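Local coordinates for protein ADP-ribosylating toxin CARDS (PDB 4TLV) that transfers ADP-ribose from NAD+ to target proteins as a mono-ADP-ribosylating toxin and causes vacuoles to form in mammalian cells, at residues A218-C232 and L246-N258. Numbering follows the deposited sequence. Where two conformers were deposited one is given.
With SO4 (sulfate ion), chain H.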
ATOM      1  N   ALA A 218     -16.972  -5.200   2.792  1.00 12.25           N
ATOM      2  CA  ALA A 218     -16.833  -6.628   3.009  1.00 13.84           C
ATOM      3  C   ALA A 218     -15.713  -6.893   4.031  1.00 13.04           C
ATOM      4  O   ALA A 218     -14.594  -6.386   3.893  1.00 12.79           O
ATOM      5  CB  ALA A 218     -16.554  -7.341   1.692  1.00 13.24           C
ATOM      6  N   ASP A 219     -16.023  -7.683   5.054  1.00 12.14           N
ATOM      7  CA  ASP A 219     -15.032  -8.101   6.050  1.00 12.47           C
ATOM      8  C   ASP A 219     -14.298  -9.324   5.491  1.00 11.49           C
ATOM      9  O   ASP A 219     -14.897 -10.393   5.339  1.00 11.55           O
ATOM     10  CB  ASP A 219     -15.749  -8.462   7.356  1.00 10.30           C
ATOM     11  CG  ASP A 219     -14.809  -8.885   8.451  1.00 13.10           C
ATOM     12  OD1 ASP A 219     -13.648  -9.241   8.156  1.00 12.96           O
ATOM     13  OD2 ASP A 219     -15.237  -8.849   9.628  1.00 14.47           O
ATOM     14  N   VAL A 220     -13.006  -9.180   5.187  1.00 12.43           N
ATOM     15  CA  VAL A 220     -12.264 -10.295   4.591  1.00 12.99           C
ATOM     16  C   VAL A 220     -11.200 -10.893   5.517  1.00  9.92           C
ATOM     17  O   VAL A 220     -10.179 -11.407   5.051  1.00 10.76           O
ATOM     18  CB  VAL A 220     -11.682  -9.936   3.194  1.00 11.82           C
ATOM     19  CG1 VAL A 220     -12.818  -9.743   2.190  1.00 11.99           C
ATOM     20  CG2 VAL A 220     -10.774  -8.678   3.276  1.00  8.93           C
ATOM     21  N   SER A 221     -11.472 -10.809   6.821  1.00 10.39           N
ATOM     22  CA  SER A 221     -10.706 -11.455   7.891  1.00 11.26           C
ATOM     23  C   SER A 221      -9.556 -10.608   8.410  1.00 11.22           C
ATOM     24  O   SER A 221      -9.031  -9.748   7.705  1.00 11.98           O
ATOM     25  CB  SER A 221     -10.189 -12.843   7.493  1.00 14.18           C
ATOM     26  OG  SER A 221     -11.227 -13.643   6.954  1.00 14.60           O
ATOM     27  N   GLU A 222      -9.203 -10.857   9.666  1.00 11.13           N
ATOM     28  CA  GLU A 222      -8.110 -10.170  10.334  1.00 10.20           C
ATOM     29  C   GLU A 222      -8.240  -8.653  10.276  1.00 10.93           C
ATOM     30  O   GLU A 222      -7.247  -7.934  10.174  1.00 10.46           O
ATOM     31  CB  GLU A 222      -6.771 -10.633   9.779  1.00 12.08           C
ATOM     32  CG  GLU A 222      -6.459 -12.047  10.220  1.00 15.04           C
ATOM     33  CD  GLU A 222      -5.157 -12.550   9.655  1.00 15.47           C
ATOM     34  OE1 GLU A 222      -5.016 -12.566   8.410  1.00 15.12           O
ATOM     35  OE2 GLU A 222      -4.291 -12.918  10.467  1.00 17.96           O
ATOM     36  N   GLY A 223      -9.476  -8.185  10.369  1.00 10.85           N
ATOM     37  CA  GLY A 223      -9.737  -6.755  10.464  1.00 10.18           C
ATOM     38  C   GLY A 223      -9.760  -6.044   9.124  1.00  9.80           C
ATOM     39  O   GLY A 223      -9.973  -4.828   9.063  1.00 10.44           O
ATOM     40  N   THR A 224      -9.541  -6.794   8.055  1.00  9.32           N
ATOM     41  CA  THR A 224      -9.346  -6.212   6.728  1.00  9.94           C
ATOM     42  C   THR A 224     -10.673  -5.877   6.055  1.00 11.57           C
ATOM     43  O   THR A 224     -11.589  -6.688   6.068  1.00 13.10           O
ATOM     44  CB  THR A 224      -8.527  -7.181   5.836  1.00 11.54           C
ATOM     45  OG1 THR A 224      -7.295  -7.467   6.497  1.00 10.59           O
ATOM     46  CG2 THR A 224      -8.233  -6.581   4.468  1.00  9.07           C
ATOM     47  N   SER A 225     -10.772  -4.667   5.499  1.00 12.41           N
ATOM     48  CA  SER A 225     -11.943  -4.237   4.737  1.00 13.26           C
ATOM     49  C   SER A 225     -11.682  -4.405   3.246  1.00 10.83           C
ATOM     50  O   SER A 225     -10.576  -4.137   2.786  1.00 11.76           O
ATOM     51  CB  SER A 225     -12.220  -2.745   4.993  1.00 12.30           C
ATOM     52  OG  SER A 225     -12.265  -2.454   6.371  1.00 14.75           O
ATOM     53  N   ALA A 226     -12.698  -4.834   2.495  1.00  9.84           N
ATOM     54  CA  ALA A 226     -12.619  -4.891   1.036  1.00  9.32           C
ATOM     55  C   ALA A 226     -13.827  -4.155   0.468  1.00 11.53           C
ATOM     56  O   ALA A 226     -14.903  -4.187   1.064  1.00 12.18           O
ATOM     57  CB  ALA A 226     -12.605  -6.357   0.537  1.00  8.73           C
ATOM     58  N   SER A 227     -13.674  -3.484  -0.666  1.00 10.48           N
ATOM     59  CA  SER A 227     -14.886  -2.979  -1.312  1.00 12.94           C
ATOM     60  C   SER A 227     -15.614  -4.138  -1.963  1.00 10.77           C
ATOM     61  O   SER A 227     -15.017  -5.164  -2.312  1.00 11.57           O
ATOM     62  CB  SER A 227     -14.594  -1.892  -2.348  1.00 16.02           C
ATOM     63  OG  SER A 227     -13.627  -2.336  -3.256  1.00 17.27           O
ATOM     64  N   LEU A 228     -16.913  -3.976  -2.138  1.00 13.59           N
ATOM     65  CA  LEU A 228     -17.699  -5.016  -2.783  1.00 13.19           C
ATOM     66  C   LEU A 228     -17.305  -5.229  -4.254  1.00 13.87           C
ATOM     67  O   LEU A 228     -17.522  -6.306  -4.810  1.00 13.06           O
ATOM     68  CB  LEU A 228     -19.195  -4.721  -2.637  1.00 14.67           C
ATOM     69  CG  LEU A 228     -19.800  -5.069  -1.263  1.00 13.05           C
ATOM     70  CD1 LEU A 228     -19.126  -4.338  -0.092  1.00 14.26           C
ATOM     71  CD2 LEU A 228     -21.311  -4.806  -1.277  1.00 13.17           C
ATOM     72  N   SER A 229     -16.712  -4.228  -4.892  1.00 11.89           N
ATOM     73  CA  SER A 229     -16.343  -4.371  -6.272  0.60 13.04           C
ATOM     74  C   SER A 229     -15.178  -5.509  -6.334  1.00 14.51           C
ATOM     75  O   SER A 229     -15.060  -6.211  -7.331  1.00 15.27           O
ATOM     76  CB  SER A 229     -15.866  -3.079  -6.939  0.60 14.04           C
ATOM     77  OG  SER A 229     -14.760  -2.536  -6.233  0.60 15.29           O
ATOM     78  N   PHE A 230     -14.382  -5.624  -5.272  1.00 12.35           N
ATOM     79  CA  PHE A 230     -13.386  -6.691  -5.169  1.00 13.08           C
ATOM     80  C   PHE A 230     -14.017  -8.009  -4.676  1.00 12.17           C
ATOM     81  O   PHE A 230     -13.813  -9.074  -5.275  1.00 14.56           O
ATOM     82  CB  PHE A 230     -12.235  -6.281  -4.228  1.00 13.27           C
ATOM     83  CG  PHE A 230     -11.184  -5.414  -4.887  1.00 13.42           C
ATOM     84  CD1 PHE A 230     -11.461  -4.096  -5.234  1.00 13.04           C
ATOM     85  CD2 PHE A 230      -9.921  -5.912  -5.156  1.00 21.75           C
ATOM     86  CE1 PHE A 230     -10.505  -3.296  -5.864  1.00 13.18           C
ATOM     87  CE2 PHE A 230      -8.949  -5.111  -5.780  1.00 17.70           C
ATOM     88  CZ  PHE A 230      -9.247  -3.806  -6.142  1.00 16.56           C
ATOM     89  N   ALA A 231     -14.768  -7.933  -3.581  1.00 11.92           N
ATOM     90  CA  ALA A 231     -15.272  -9.146  -2.908  1.00 12.82           C
ATOM     91  C   ALA A 231     -16.463  -9.823  -3.603  1.00 15.84           C
ATOM     92  O   ALA A 231     -16.741 -11.005  -3.350  1.00 16.40           O
ATOM     93  CB  ALA A 231     -15.623  -8.843  -1.474  1.00 11.89           C
ATOM     94  N   CYS A 232     -17.177  -9.074  -4.444  1.00 12.81           N
ATOM     95  CA  CYS A 232     -18.338  -9.615  -5.161  1.00 13.35           C
ATOM     96  C   CYS A 232     -18.153  -9.391  -6.659  1.00 13.66           C
ATOM     97  O   CYS A 232     -18.919  -8.649  -7.267  1.00 14.98           O
ATOM     98  CB  CYS A 232     -19.625  -8.918  -4.715  1.00 18.81           C
ATOM     99  SG  CYS A 232     -19.763  -8.530  -2.963  1.00 23.16           S
ATOM    100  N   LEU A 246     -25.563 -11.064  -2.306  1.00 37.42           N
ATOM    101  CA  LEU A 246     -24.561 -11.059  -1.236  1.00 39.44           C
ATOM    102  C   LEU A 246     -24.041 -12.457  -0.903  1.00 43.47           C
ATOM    103  O   LEU A 246     -22.937 -12.615  -0.377  1.00 41.04           O
ATOM    104  CB  LEU A 246     -25.142 -10.406   0.019  1.00 44.36           C
ATOM    105  CG  LEU A 246     -25.415  -8.903  -0.094  1.00 44.64           C
ATOM    106  CD1 LEU A 246     -26.376  -8.424   0.988  1.00 46.10           C
ATOM    107  CD2 LEU A 246     -24.109  -8.124  -0.040  1.00 41.75           C
ATOM    108  N   ASP A 247     -24.845 -13.468  -1.205  1.00 42.91           N
ATOM    109  CA  ASP A 247     -24.464 -14.851  -0.954  1.00 42.26           C
ATOM    110  C   ASP A 247     -23.326 -15.301  -1.860  1.00 43.69           C
ATOM    111  O   ASP A 247     -22.595 -16.231  -1.525  1.00 45.06           O
ATOM    112  CB  ASP A 247     -25.674 -15.772  -1.126  1.00 45.92           C
ATOM    113  CG  ASP A 247     -26.698 -15.600  -0.017  1.00 51.88           C
ATOM    114  OD1 ASP A 247     -26.328 -15.094   1.064  1.00 56.33           O
ATOM    115  OD2 ASP A 247     -27.873 -15.973  -0.223  1.00 60.01           O
ATOM    116  N   LYS A 248     -23.178 -14.641  -3.006  1.00 32.54           N
ATOM    117  CA  LYS A 248     -22.095 -14.952  -3.939  1.00 41.39           C
ATOM    118  C   LYS A 248     -20.794 -14.186  -3.632  1.00 35.31           C
ATOM    119  O   LYS A 248     -19.767 -14.412  -4.277  1.00 32.75           O
ATOM    120  CB  LYS A 248     -22.529 -14.662  -5.379  1.00 43.63           C
ATOM    121  CG  LYS A 248     -23.744 -15.455  -5.853  1.00 52.93           C
ATOM    122  CD  LYS A 248     -23.376 -16.880  -6.229  1.00 54.91           C
ATOM    123  CE  LYS A 248     -24.543 -17.574  -6.927  1.00 69.24           C
ATOM    124  NZ  LYS A 248     -24.154 -18.880  -7.536  1.00 69.17           N
ATOM    125  N   CYS A 249     -20.847 -13.277  -2.666  1.00 26.33           N
ATOM    126  CA  CYS A 249     -19.661 -12.525  -2.255  1.00 22.28           C
ATOM    127  C   CYS A 249     -18.698 -13.412  -1.482  1.00 23.34           C
ATOM    128  O   CYS A 249     -19.112 -14.285  -0.707  1.00 23.94           O
ATOM    129  CB  CYS A 249     -20.042 -11.320  -1.393  1.00 23.00           C
ATOM    130  SG  CYS A 249     -20.981 -10.027  -2.275  1.00 26.80           S
ATOM    131  N   ILE A 250     -17.409 -13.178  -1.676  1.00 13.51           N
ATOM    132  CA  ILE A 250     -16.398 -13.897  -0.921  1.00 13.98           C
ATOM    133  C   ILE A 250     -15.863 -13.021   0.219  1.00 17.90           C
ATOM    134  O   ILE A 250     -15.028 -12.144   0.005  1.00 14.53           O
ATOM    135  CB  ILE A 250     -15.288 -14.391  -1.850  1.00 14.91           C
ATOM    136  CG1 ILE A 250     -15.881 -15.406  -2.840  1.00 25.43           C
ATOM    137  CG2 ILE A 250     -14.148 -15.030  -1.040  1.00 16.62           C
ATOM    138  CD1 ILE A 250     -14.907 -15.897  -3.852  1.00 30.32           C
ATOM    139  N   ALA A 251     -16.363 -13.274   1.427  1.00 14.77           N
ATOM    140  CA  ALA A 251     -16.073 -12.448   2.599  1.00 14.01           C
ATOM    141  C   ALA A 251     -16.692 -13.128   3.817  1.00 16.11           C
ATOM    142  O   ALA A 251     -17.596 -13.958   3.655  1.00 14.07           O
ATOM    143  CB  ALA A 251     -16.669 -11.060   2.423  1.00 12.01           C
ATOM    144  N   GLU A 252     -16.220 -12.782   5.017  1.00 11.91           N
ATOM    145  CA  GLU A 252     -16.837 -13.300   6.238  1.00 15.35           C
ATOM    146  C   GLU A 252     -18.237 -12.727   6.363  1.00 20.98           C
ATOM    147  O   GLU A 252     -19.158 -13.406   6.841  1.00 17.68           O
ATOM    148  CB  GLU A 252     -16.023 -12.944   7.489  1.00 15.70           C
ATOM    149  CG  GLU A 252     -14.602 -13.511   7.520  1.00 14.55           C
ATOM    150  CD  GLU A 252     -13.997 -13.492   8.933  1.00 15.43           C
ATOM    151  OE1 GLU A 252     -14.709 -13.127   9.904  1.00 17.29           O
ATOM    152  OE2 GLU A 252     -12.815 -13.863   9.075  1.00 14.39           O
ATOM    153  N   LYS A 253     -18.403 -11.483   5.912  1.00 14.77           N
ATOM    154  CA  LYS A 253     -19.639 -10.760   6.157  1.00 17.40           C
ATOM    155  C   LYS A 253     -19.615  -9.427   5.432  1.00 18.57           C
ATOM    156  O   LYS A 253     -18.543  -8.912   5.133  1.00 17.71           O
ATOM    157  CB  LYS A 253     -19.741 -10.526   7.665  1.00 20.87           C
ATOM    158  CG  LYS A 253     -20.955  -9.788   8.148  1.00 34.56           C
ATOM    159  CD  LYS A 253     -20.728  -9.380   9.607  1.00 33.70           C
ATOM    160  CE  LYS A 253     -21.864  -8.525  10.126  1.00 33.97           C
ATOM    161  NZ  LYS A 253     -21.452  -7.771  11.345  1.00 40.17           N
ATOM    162  N   ILE A 254     -20.790  -8.871   5.143  1.00 17.27           N
ATOM    163  CA  ILE A 254     -20.885  -7.518   4.591  1.00 16.74           C
ATOM    164  C   ILE A 254     -21.568  -6.610   5.609  1.00 20.32           C
ATOM    165  O   ILE A 254     -22.595  -6.963   6.179  1.00 18.73           O
ATOM    166  CB  ILE A 254     -21.609  -7.460   3.211  1.00 21.25           C
ATOM    167  CG1 ILE A 254     -20.670  -7.880   2.077  1.00 22.56           C
ATOM    168  CG2 ILE A 254     -22.040  -6.030   2.890  1.00 19.49           C
ATOM    169  CD1 ILE A 254     -20.306  -9.316   2.052  1.00 28.69           C
ATOM    170  N   ASP A 255     -20.956  -5.468   5.883  1.00 16.63           N
ATOM    171  CA  ASP A 255     -21.527  -4.487   6.796  1.00 17.25           C
ATOM    172  C   ASP A 255     -21.874  -3.203   6.066  1.00 20.41           C
ATOM    173  O   ASP A 255     -21.167  -2.802   5.146  1.00 17.33           O
ATOM    174  CB  ASP A 255     -20.542  -4.160   7.905  1.00 17.39           C
ATOM    175  CG  ASP A 255     -20.312  -5.331   8.837  1.00 27.57           C
ATOM    176  OD1 ASP A 255     -21.207  -5.618   9.656  1.00 28.59           O
ATOM    177  OD2 ASP A 255     -19.248  -5.974   8.734  1.00 24.32           O
ATOM    178  N   ASN A 256     -22.966  -2.564   6.482  1.00 15.68           N
ATOM    179  CA  ASN A 256     -23.330  -1.241   5.976  1.00 16.41           C
ATOM    180  C   ASN A 256     -23.208  -0.202   7.083  1.00 19.77           C
ATOM    181  O   ASN A 256     -23.632  -0.445   8.218  1.00 20.53           O
ATOM    182  CB  ASN A 256     -24.777  -1.246   5.461  1.00 19.83           C
ATOM    183  CG  ASN A 256     -25.046  -2.368   4.476  1.00 27.77           C
ATOM    184  OD1 ASN A 256     -24.257  -2.434   3.410  1.00 19.64           O
ATOM    185  ND2 ASN A 256     -25.955  -3.175   4.680  1.00 31.26           N
ATOM    186  N   TYR A 257     -22.643   0.953   6.759  1.00 15.88           N
ATOM    187  CA  TYR A 257     -22.464   2.018   7.728  1.00 18.21           C
ATOM    188  C   TYR A 257     -22.779   3.372   7.126  1.00 23.01           C
ATOM    189  O   TYR A 257     -22.474   3.635   5.952  1.00 20.68           O
ATOM    190  CB  TYR A 257     -21.012   2.098   8.197  1.00 19.76           C
ATOM    191  CG  TYR A 257     -20.394   0.821   8.739  1.00 17.91           C
ATOM    192  CD1 TYR A 257     -20.645   0.392  10.044  1.00 20.09           C
ATOM    193  CD2 TYR A 257     -19.512   0.071   7.953  1.00 20.11           C
ATOM    194  CE1 TYR A 257     -20.051  -0.780  10.547  1.00 17.39           C
ATOM    195  CE2 TYR A 257     -18.915  -1.091   8.442  1.00 21.52           C
ATOM    196  CZ  TYR A 257     -19.184  -1.506   9.742  1.00 23.75           C
ATOM    197  OH  TYR A 257     -18.580  -2.651  10.222  1.00 18.80           O
ATOM    198  N   ASN A 258     -23.352   4.251   7.936  1.00 20.78           N
ATOM    199  CA  ASN A 258     -23.318   5.661   7.605  1.00 20.38           C
ATOM    200  C   ASN A 258     -21.861   6.086   7.619  1.00 20.79           C
ATOM    201  O   ASN A 258     -21.057   5.552   8.391  1.00 22.36           O
ATOM    202  CB  ASN A 258     -24.151   6.470   8.606  1.00 22.56           C
ATOM    203  CG  ASN A 258     -25.639   6.262   8.405  1.00 32.82           C
ATOM    204  OD1 ASN A 258     -26.103   6.121   7.265  1.00 32.66           O
ATOM    205  ND2 ASN A 258     -26.395   6.229   9.495  1.00 36.31           N
TER
HETATM  206  S   SO4 H 602     -20.206  -9.470  14.043  0.63 35.45           S
HETATM  207  O1  SO4 H 602     -20.502  -9.832  12.662  0.63 37.15           O
HETATM  208  O2  SO4 H 602     -19.895  -8.044  14.115  0.63 30.03           O
HETATM  209  O3  SO4 H 602     -19.085 -10.280  14.518  0.63 30.96           O
HETATM  210  O4  SO4 H 602     -21.379  -9.738  14.873  0.63 35.74           O
HETATM  211  O   HOH W   1     -16.520 -11.218  10.608  1.00 18.99           O
HETATM  212  O   HOH W   2     -17.268  -6.718  10.242  1.00 25.90           O
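Cys232 and Cys249 both swing SG away from their own carbonyl carbon, which brings the two sulfurs into bonding contact as a disulfide, with an SG-SG distance of 2.0 Å. Glu252 likewise keeps CG on the side of its backbone N (chi1 -61°), then runs out extended until OE2 reaches the Ser221 hydroxyl. There Ser221 OG donates to Glu252 OE2 at 2.7 Å, arriving on the anti side and 21° out of the carboxylate plane; the same hydroxyl is also bonded to Trp66 N. The other oxygen, Glu252 OE1, comes within 4.3 Å of Asp219 OD2, and a water donating to both lies between these like charges, probably easing their repulsion. Asp219 OD1 accepts from Ser221 N in an Asx turn and is bonded to Ser268 OG, so the carboxylate is held from several directions.

Two backbone bonds join the chains here: Asp219 N to Lys253 O at 2.8 Å and, from the residue before, Glu252 N to Asp219 O, the latter bent at the hydrogen (145°). Beside the disulfide, Ile250 N donates to Ala231 O, the carbonyl at the end of helix 228-231. Between these two grips Ala251 CB packs on Ala218 CB at 3.8 Å and on Val220 CG1, while Ile250 O is buried without a partner. Lys253 turns outward to Asp255 OD1, a salt bridge of 2.7 Å from NZ, and to a sulfate probably taken from the crystallisation liquor.

The disulfide links the end of helix 228-231 to the chain leading into strand 253-258, across a connection not fully modelled in this nicked toxin, within the inferred NAD(+)-binding pocket region. That strand forms one edge of a three-stranded antiparallel sheet, with 214-219 in the middle and 225-226 at the far edge.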